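Local coordinates for protein Cfl (PDB 7A9J) that probably activates carboxylic acids with ATP as a coronafacic acid ligase of the AMP-binding enzyme family, and binds an ethyl-indenone carboxylic acid here, at residues A[143-148]-A[159-164]; A[208-213]-A[246-251]; A[229-234]-A[252-257]. The protein carries 1 engineered substitution. One frame throughout, in Å; residues are numbered along the deposited sequence.

Interaction 1 (A[143-148]-A[159-164]); sequences LEKIWV and NTHNWE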
# COMPACT_ATOMS: atom_id res chain seq x y z
N LEU A 143 -27.56 12.34 -1.37
CA LEU A 143 -27.37 11.73 -0.04
C LEU A 143 -28.67 11.76 0.75
O LEU A 143 -29.09 12.82 1.22
CB LEU A 143 -26.27 12.44 0.74
CG LEU A 143 -24.87 12.22 0.14
CD1 LEU A 143 -23.84 12.96 0.99
CD2 LEU A 143 -24.45 10.74 -0.00
N GLU A 144 -29.29 10.60 0.93
CA GLU A 144 -30.51 10.54 1.74
C GLU A 144 -30.23 10.42 3.25
O GLU A 144 -31.10 10.78 4.07
CB GLU A 144 -31.37 9.35 1.31
CG GLU A 144 -31.77 9.33 -0.15
CD GLU A 144 -32.18 7.92 -0.62
OE1 GLU A 144 -32.79 7.16 0.18
OE2 GLU A 144 -31.88 7.57 -1.78
N LYS A 145 -29.09 9.85 3.62
CA LYS A 145 -28.63 9.72 4.99
C LYS A 145 -27.16 10.06 5.07
O LYS A 145 -26.35 9.56 4.28
CB LYS A 145 -28.80 8.28 5.50
CG LYS A 145 -30.25 7.79 5.38
CD LYS A 145 -31.09 8.45 6.39
CE LYS A 145 -32.60 8.21 6.07
NZ LYS A 145 -33.51 8.66 7.14
N ILE A 146 -26.82 10.87 6.05
CA ILE A 146 -25.45 11.25 6.40
C ILE A 146 -25.33 10.93 7.89
O ILE A 146 -25.93 11.63 8.70
CB ILE A 146 -25.22 12.75 6.15
CG1 ILE A 146 -25.48 13.09 4.68
CG2 ILE A 146 -23.82 13.20 6.64
CD1 ILE A 146 -25.53 14.59 4.40
N TRP A 147 -24.50 9.96 8.26
CA TRP A 147 -24.23 9.66 9.66
C TRP A 147 -22.80 10.06 10.02
O TRP A 147 -21.87 9.80 9.23
CB TRP A 147 -24.41 8.17 9.95
CG TRP A 147 -25.82 7.59 9.84
CD1 TRP A 147 -26.79 7.59 10.82
CD2 TRP A 147 -26.37 6.86 8.73
NE1 TRP A 147 -27.93 6.93 10.37
CE2 TRP A 147 -27.69 6.46 9.11
CE3 TRP A 147 -25.90 6.52 7.47
CZ2 TRP A 147 -28.52 5.76 8.25
CZ3 TRP A 147 -26.70 5.80 6.62
CH2 TRP A 147 -28.02 5.41 7.03
N VAL A 148 -22.63 10.67 11.18
CA VAL A 148 -21.36 11.27 11.61
C VAL A 148 -21.11 10.84 13.05
O VAL A 148 -21.94 11.10 13.94
CB VAL A 148 -21.38 12.80 11.52
CG1 VAL A 148 -20.05 13.40 12.02
CG2 VAL A 148 -21.78 13.25 10.14
N ASN A 159 -30.99 15.60 6.62
CA ASN A 159 -30.57 14.23 6.45
C ASN A 159 -29.30 13.90 7.22
O ASN A 159 -28.73 12.83 7.02
CB ASN A 159 -30.37 13.89 4.98
CG ASN A 159 -31.66 13.95 4.23
OD1 ASN A 159 -32.71 13.60 4.78
ND2 ASN A 159 -31.60 14.41 2.98
N THR A 160 -28.87 14.77 8.13
CA THR A 160 -27.64 14.52 8.89
C THR A 160 -27.99 13.99 10.26
O THR A 160 -28.79 14.61 10.98
CB THR A 160 -26.85 15.81 8.98
OG1 THR A 160 -26.59 16.22 7.64
CG2 THR A 160 -25.51 15.59 9.68
N HIS A 161 -27.40 12.83 10.60
CA HIS A 161 -27.73 12.05 11.78
C HIS A 161 -26.47 11.75 12.58
O HIS A 161 -25.36 11.68 12.04
CB HIS A 161 -28.42 10.73 11.39
CG HIS A 161 -29.73 10.94 10.70
ND1 HIS A 161 -30.93 11.06 11.37
CD2 HIS A 161 -30.01 11.10 9.38
CE1 HIS A 161 -31.90 11.27 10.50
NE2 HIS A 161 -31.37 11.27 9.28
N ASN A 162 -26.65 11.56 13.88
CA ASN A 162 -25.54 11.07 14.68
C ASN A 162 -25.35 9.58 14.45
O ASN A 162 -26.34 8.83 14.30
CB ASN A 162 -25.84 11.34 16.16
CG ASN A 162 -24.65 11.10 17.07
OD1 ASN A 162 -24.20 9.96 17.23
ND2 ASN A 162 -24.14 12.18 17.68
N TRP A 163 -24.09 9.13 14.47
CA TRP A 163 -23.75 7.72 14.33
C TRP A 163 -24.54 6.84 15.31
O TRP A 163 -24.92 5.71 14.97
CB TRP A 163 -22.26 7.51 14.59
CG TRP A 163 -21.86 6.10 14.83
CD1 TRP A 163 -21.64 5.48 16.05
CD2 TRP A 163 -21.62 5.12 13.83
NE1 TRP A 163 -21.28 4.19 15.84
CE2 TRP A 163 -21.29 3.92 14.50
CE3 TRP A 163 -21.67 5.14 12.44
CZ2 TRP A 163 -20.99 2.75 13.82
CZ3 TRP A 163 -21.31 3.97 11.74
CH2 TRP A 163 -21.01 2.79 12.44
N GLU A 164 -24.71 7.31 16.54
CA GLU A 164 -25.45 6.49 17.53
C GLU A 164 -26.81 6.06 17.03
O GLU A 164 -27.34 5.03 17.47
CB GLU A 164 -25.56 7.25 18.83
CG GLU A 164 -24.22 7.63 19.33
CD GLU A 164 -23.72 6.81 20.48
OE1 GLU A 164 -23.34 7.44 21.49
OE2 GLU A 164 -23.71 5.56 20.38
O HOH W 1 -32.99 11.34 6.50
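Ile146 and Trp147 pair with Thr160 and His161 at the border of a five-stranded parallel sheet, where strand 145-148 meets the outermost strand, 160-162. The segment axes approach to 4.6 Å with the strands running roughly parallel, and the bonding alternates as parallel pairing requires. Ile146 N donates to Asn159 O at 2.9 Å, and Ile146 O accepts from His161 N at 2.7 Å. One step on, Val148 N donates to His161 O. The ladder then turns into a helix start: Trp163 N reaches Val148 O at 3.0 Å, but from above the carbonyl plane, 62° out of it, while Asn162 acts as N-cap. Its OD1 accepts Glu164 N at 2.8 Å in the carbonyl plane, on a lone pair.

On the face carrying Trp147 and His161, the indole CD1 lies 3.6 Å from His161 CB, and the two ring planes meet obliquely, at 40°. The Asn162 carbonyl oxygen sits at the edge of the indole, in its plane. Lys145 bends at its second torsion (chi2 -72°), which lets its chain cross the imidazole at a slant, CD 4.0 Å from His161 NE2. A water in the imidazole plane accepts from Lys145 NZ at 2.8 Å, probably donates to Asn159 OD1 and lies within bonding distance of His161 NE2; ND1 of the same ring bonds Glu165, so both ring nitrogens have partners. On the other face Ile146 CD1 approaches Thr160 OG1, which is itself bonded to Glu138.

Beyond this pair, backbone bonds join strand 145-148 to strand 122-125. Phe130 of helix 127-132 packs on Ile146, Val148 and Thr160, whereas Trp163 turns to Ile124 and to helix 83-95.

Interaction 2 (A[208-213]-A[246-251]); sequences DAVNLT and TFAALQ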
# COMPACT_ATOMS: atom_id res chain seq x y z
N ASP A 208 -11.39 -13.13 -3.56
CA ASP A 208 -10.13 -13.53 -4.19
C ASP A 208 -8.99 -12.59 -3.79
O ASP A 208 -7.85 -13.03 -3.57
CB ASP A 208 -10.30 -13.60 -5.72
CG ASP A 208 -11.30 -14.71 -6.14
OD1 ASP A 208 -11.43 -15.70 -5.37
OD2 ASP A 208 -11.92 -14.62 -7.22
N ALA A 209 -9.29 -11.29 -3.61
CA ALA A 209 -8.26 -10.36 -3.16
C ALA A 209 -7.84 -10.62 -1.72
O ALA A 209 -6.66 -10.47 -1.36
CB ALA A 209 -8.77 -8.93 -3.31
N VAL A 210 -8.81 -10.95 -0.85
CA VAL A 210 -8.45 -11.30 0.51
C VAL A 210 -7.62 -12.58 0.53
O VAL A 210 -6.65 -12.71 1.31
CB VAL A 210 -9.73 -11.45 1.38
CG1 VAL A 210 -9.37 -12.07 2.71
CG2 VAL A 210 -10.33 -10.01 1.61
N ASN A 211 -7.99 -13.55 -0.32
CA ASN A 211 -7.23 -14.80 -0.41
C ASN A 211 -5.78 -14.55 -0.87
O ASN A 211 -4.85 -15.18 -0.33
CB ASN A 211 -7.91 -15.78 -1.37
CG ASN A 211 -9.16 -16.44 -0.77
OD1 ASN A 211 -9.39 -16.37 0.43
ND2 ASN A 211 -9.96 -17.07 -1.62
N LEU A 212 -5.57 -13.61 -1.80
CA LEU A 212 -4.20 -13.21 -2.14
C LEU A 212 -3.53 -12.60 -0.91
O LEU A 212 -2.38 -12.93 -0.58
CB LEU A 212 -4.18 -12.18 -3.26
CG LEU A 212 -4.56 -12.76 -4.63
CD1 LEU A 212 -4.94 -11.64 -5.59
CD2 LEU A 212 -3.33 -13.59 -5.20
N THR A 213 -4.23 -11.71 -0.22
CA THR A 213 -3.61 -11.00 0.89
C THR A 213 -3.26 -11.94 2.04
O THR A 213 -2.24 -11.75 2.70
CB THR A 213 -4.57 -9.88 1.37
OG1 THR A 213 -4.90 -9.08 0.20
CG2 THR A 213 -3.85 -9.01 2.40
N THR A 246 -6.90 -6.05 6.67
CA THR A 246 -7.77 -6.18 7.85
C THR A 246 -8.72 -7.38 7.71
O THR A 246 -8.87 -8.19 8.63
CB THR A 246 -8.51 -4.86 8.05
OG1 THR A 246 -7.56 -3.81 8.25
CG2 THR A 246 -9.51 -4.95 9.33
N PHE A 247 -9.40 -7.52 6.56
CA PHE A 247 -10.25 -8.67 6.35
C PHE A 247 -9.44 -9.96 6.45
O PHE A 247 -9.88 -10.94 7.06
CB PHE A 247 -10.93 -8.67 4.97
CG PHE A 247 -11.91 -7.55 4.75
CD1 PHE A 247 -12.75 -7.07 5.81
CD2 PHE A 247 -12.13 -7.08 3.49
CE1 PHE A 247 -13.66 -6.06 5.53
CE2 PHE A 247 -13.04 -6.06 3.23
CZ PHE A 247 -13.85 -5.58 4.24
N ALA A 248 -8.25 -9.97 5.84
CA ALA A 248 -7.48 -11.21 5.80
C ALA A 248 -6.99 -11.58 7.18
O ALA A 248 -7.04 -12.77 7.54
CB ALA A 248 -6.26 -11.04 4.84
N ALA A 249 -6.53 -10.60 7.98
CA ALA A 249 -6.05 -10.89 9.32
C ALA A 249 -7.18 -11.45 10.19
O ALA A 249 -7.01 -12.45 10.87
CB ALA A 249 -5.52 -9.63 10.03
N LEU A 250 -8.34 -10.79 10.17
CA LEU A 250 -9.48 -11.26 10.96
C LEU A 250 -9.91 -12.65 10.53
O LEU A 250 -10.15 -13.50 11.38
CB LEU A 250 -10.63 -10.26 10.86
CG LEU A 250 -10.31 -8.89 11.47
CD1 LEU A 250 -11.46 -7.88 11.14
CD2 LEU A 250 -10.16 -9.02 12.99
N GLN A 251 -9.93 -12.93 9.22
CA GLN A 251 -10.26 -14.27 8.74
C GLN A 251 -9.24 -15.33 9.13
O GLN A 251 -9.60 -16.48 9.36
CB GLN A 251 -10.40 -14.30 7.23
CG GLN A 251 -11.65 -13.67 6.82
CD GLN A 251 -11.77 -13.72 5.26
OE1 GLN A 251 -11.35 -14.69 4.59
NE2 GLN A 251 -12.31 -12.68 4.73
O HOH W 2 -11.58 -15.00 1.59
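Val210 meets Phe247, Ala248 and Gln251 where two helices pack at a steep angle, helix 203-214 against helix 240-251; the short segments cross at -70° with their axes 8.6 Å apart. The valine divides its two methyls between neighbours. CG1, anti to the backbone N (chi1 169°), lies 3.7 Å from Ala248 CA and 3.6 Å from Gln251 NE2, against the flat side of the amide, beyond its end. CG2 points to Phe247, 3.7 Å from its CB and near the ring plane at the edge, the two side chains crossing at about a right angle. The small Ala248 permits the close approach, with the CA atoms of Val210 and Ala248 only 5.4 Å apart. One turn along, Thr213 CG2 packs on Ala248 CB.

A polar link across this contact runs through a water that bridges Asn211 OD1, 2.8 Å away, and Gln251 OE1, probably as donor. Farther out, the phenylalanine ring meets Tyr90, Ile86 and Leu93 of helix 83-95, Gln251 touches helix 24-34, and Leu244 packs on Ala209, Val210 and Thr213. Leu244 also lines the pocket of the indenone acid, and the Thr213 side chain is about 7 Å from that ligand.

The threonine hydroxyl is turned back into its own helix: Thr213 OG1 donates to Ala209 O at 2.7 Å, while Thr213 N reaches that oxygen from the opposite face of its carbonyl plane.

Interaction 3 (A[229-234]-A[252-257]); sequences PAILSL and KGYSVL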
# COMPACT_ATOMS: atom_id res chain seq x y z
N PRO A 229 -1.20 -13.32 17.56
CA PRO A 229 -0.55 -12.25 16.77
C PRO A 229 -1.50 -11.11 16.51
O PRO A 229 -2.66 -11.33 16.15
CB PRO A 229 -0.18 -12.93 15.44
CG PRO A 229 -0.13 -14.36 15.74
CD PRO A 229 -1.21 -14.58 16.80
N ALA A 230 -1.01 -9.89 16.74
CA ALA A 230 -1.70 -8.67 16.32
C ALA A 230 -1.04 -8.13 15.05
O ALA A 230 0.19 -8.05 14.95
CB ALA A 230 -1.64 -7.59 17.42
N ILE A 231 -1.87 -7.71 14.12
CA ILE A 231 -1.47 -7.25 12.78
C ILE A 231 -1.67 -5.76 12.77
O ILE A 231 -2.75 -5.28 13.14
CB ILE A 231 -2.33 -7.95 11.70
CG1 ILE A 231 -1.72 -9.28 11.27
CG2 ILE A 231 -2.60 -7.07 10.44
CD1 ILE A 231 -1.07 -10.07 12.30
N LEU A 232 -0.65 -5.00 12.30
CA LEU A 232 -0.76 -3.57 12.21
C LEU A 232 -0.55 -3.17 10.76
O LEU A 232 0.41 -3.62 10.11
CB LEU A 232 0.30 -2.87 13.06
CG LEU A 232 0.53 -1.40 12.85
CD1 LEU A 232 -0.76 -0.64 13.17
CD2 LEU A 232 1.75 -0.91 13.73
N SER A 233 -1.43 -2.32 10.25
CA SER A 233 -1.14 -1.68 8.95
C SER A 233 -1.01 -0.18 9.16
O SER A 233 -1.94 0.46 9.67
CB SER A 233 -2.23 -1.97 7.91
OG SER A 233 -1.92 -1.23 6.71
N LEU A 234 0.16 0.38 8.76
CA LEU A 234 0.36 1.80 8.92
C LEU A 234 -0.36 2.61 7.84
O LEU A 234 -0.49 3.84 7.99
CB LEU A 234 1.87 2.12 8.88
CG LEU A 234 2.57 1.45 10.07
CD1 LEU A 234 4.06 1.61 9.92
CD2 LEU A 234 2.13 2.09 11.40
N LYS A 252 -8.00 -14.94 9.34
CA LYS A 252 -7.02 -15.88 9.91
C LYS A 252 -7.08 -15.95 11.44
O LYS A 252 -6.32 -16.71 12.05
CB LYS A 252 -5.62 -15.45 9.44
CG LYS A 252 -5.46 -15.64 7.93
CD LYS A 252 -4.00 -15.32 7.36
CE LYS A 252 -3.09 -16.44 7.71
NZ LYS A 252 -1.87 -16.22 7.03
N GLY A 253 -7.97 -15.18 12.06
CA GLY A 253 -8.13 -15.17 13.51
C GLY A 253 -7.13 -14.32 14.27
O GLY A 253 -7.07 -14.41 15.51
N TYR A 254 -6.38 -13.46 13.57
CA TYR A 254 -5.48 -12.53 14.23
C TYR A 254 -6.23 -11.31 14.70
O TYR A 254 -7.30 -10.99 14.18
CB TYR A 254 -4.40 -12.09 13.23
CG TYR A 254 -3.60 -13.20 12.57
CD1 TYR A 254 -3.44 -14.42 13.21
CD2 TYR A 254 -2.98 -12.98 11.31
CE1 TYR A 254 -2.68 -15.44 12.61
CE2 TYR A 254 -2.24 -14.00 10.68
CZ TYR A 254 -2.08 -15.20 11.37
OH TYR A 254 -1.36 -16.23 10.80
N SER A 255 -5.68 -10.62 15.71
CA SER A 255 -6.26 -9.32 16.03
C SER A 255 -5.62 -8.28 15.14
O SER A 255 -4.55 -8.49 14.57
CB SER A 255 -6.07 -8.92 17.50
OG SER A 255 -4.69 -8.81 17.79
N VAL A 256 -6.31 -7.15 15.00
CA VAL A 256 -5.82 -6.03 14.21
C VAL A 256 -5.64 -4.86 15.16
O VAL A 256 -6.54 -4.51 15.93
CB VAL A 256 -6.81 -5.66 13.08
CG1 VAL A 256 -6.38 -4.35 12.36
CG2 VAL A 256 -6.96 -6.83 12.09
N LEU A 257 -4.47 -4.25 15.09
CA LEU A 257 -4.13 -3.06 15.88
C LEU A 257 -4.39 -1.84 15.03
O LEU A 257 -3.84 -1.74 13.93
CB LEU A 257 -2.66 -3.09 16.30
CG LEU A 257 -2.12 -1.81 16.95
CD1 LEU A 257 -2.79 -1.53 18.34
CD2 LEU A 257 -0.56 -2.00 17.10
O HOH W 3 -3.95 -1.56 11.25
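Ile231 O accepts Leu257 N at 2.8 Å in a nearly straight bond (170° at the hydrogen), and Val256 CA adds a CA-H...O contact to the same oxygen. Ile231 N in turn gives to Ser255 O at 2.8 Å, and Ser255 N to Pro229 O at 3.1 Å, so both strands use their backbone in the parallel pattern. Past Leu257 the strands part and a water fills in, accepting from Ser233 N and probably donating to Leu257 O.

Tyr254 borders the Ile231 side: its CD2 lies 3.6 Å from Ile231 CD1, the chains crossing at a slant. The ring has Pro229 CB toward the rim of one face and Lys252 CB over the centre of the other. On the opposite side of the strands Ser255 OG, placed between its own backbone N and carbonyl carbon (chi1 62°), sits 3.3 Å from Ala230 CB, and Leu232 CD1 meets Leu257 CD2 at 4.2 Å.

Gly253, with positive phi of 82°, closes helix 240-251 in a Schellman motif. With the two strands parallel and the helix between them in the chain, 230-233, 240-251 and 255-257 make a beta-alpha-beta crossover, with Ile231 and Val256 packed on the helix at Ala249.

Overall arrangement
Following the chain, interaction 1 comes first: it closes a loop over the ten residues between 143-148 and 159-164 and finishes before the others open. It sits at the edge of the five-stranded parallel sheet, its centre 30 Å from those of interactions 2 and 3, with no touch. Those two cross, because 229-234 falls between 208-213 and 246-251 and its partner 252-257 comes after both. Helix 240-251 joins them: interaction 2 sets it against helix 203-214, and interaction 3 pairs the strands that precede and follow it. They touch directly, Ala249 CB lying 3.8 Å from Val256 CG2, which ties the helix pair to the parallel strands beside the ligand pocket.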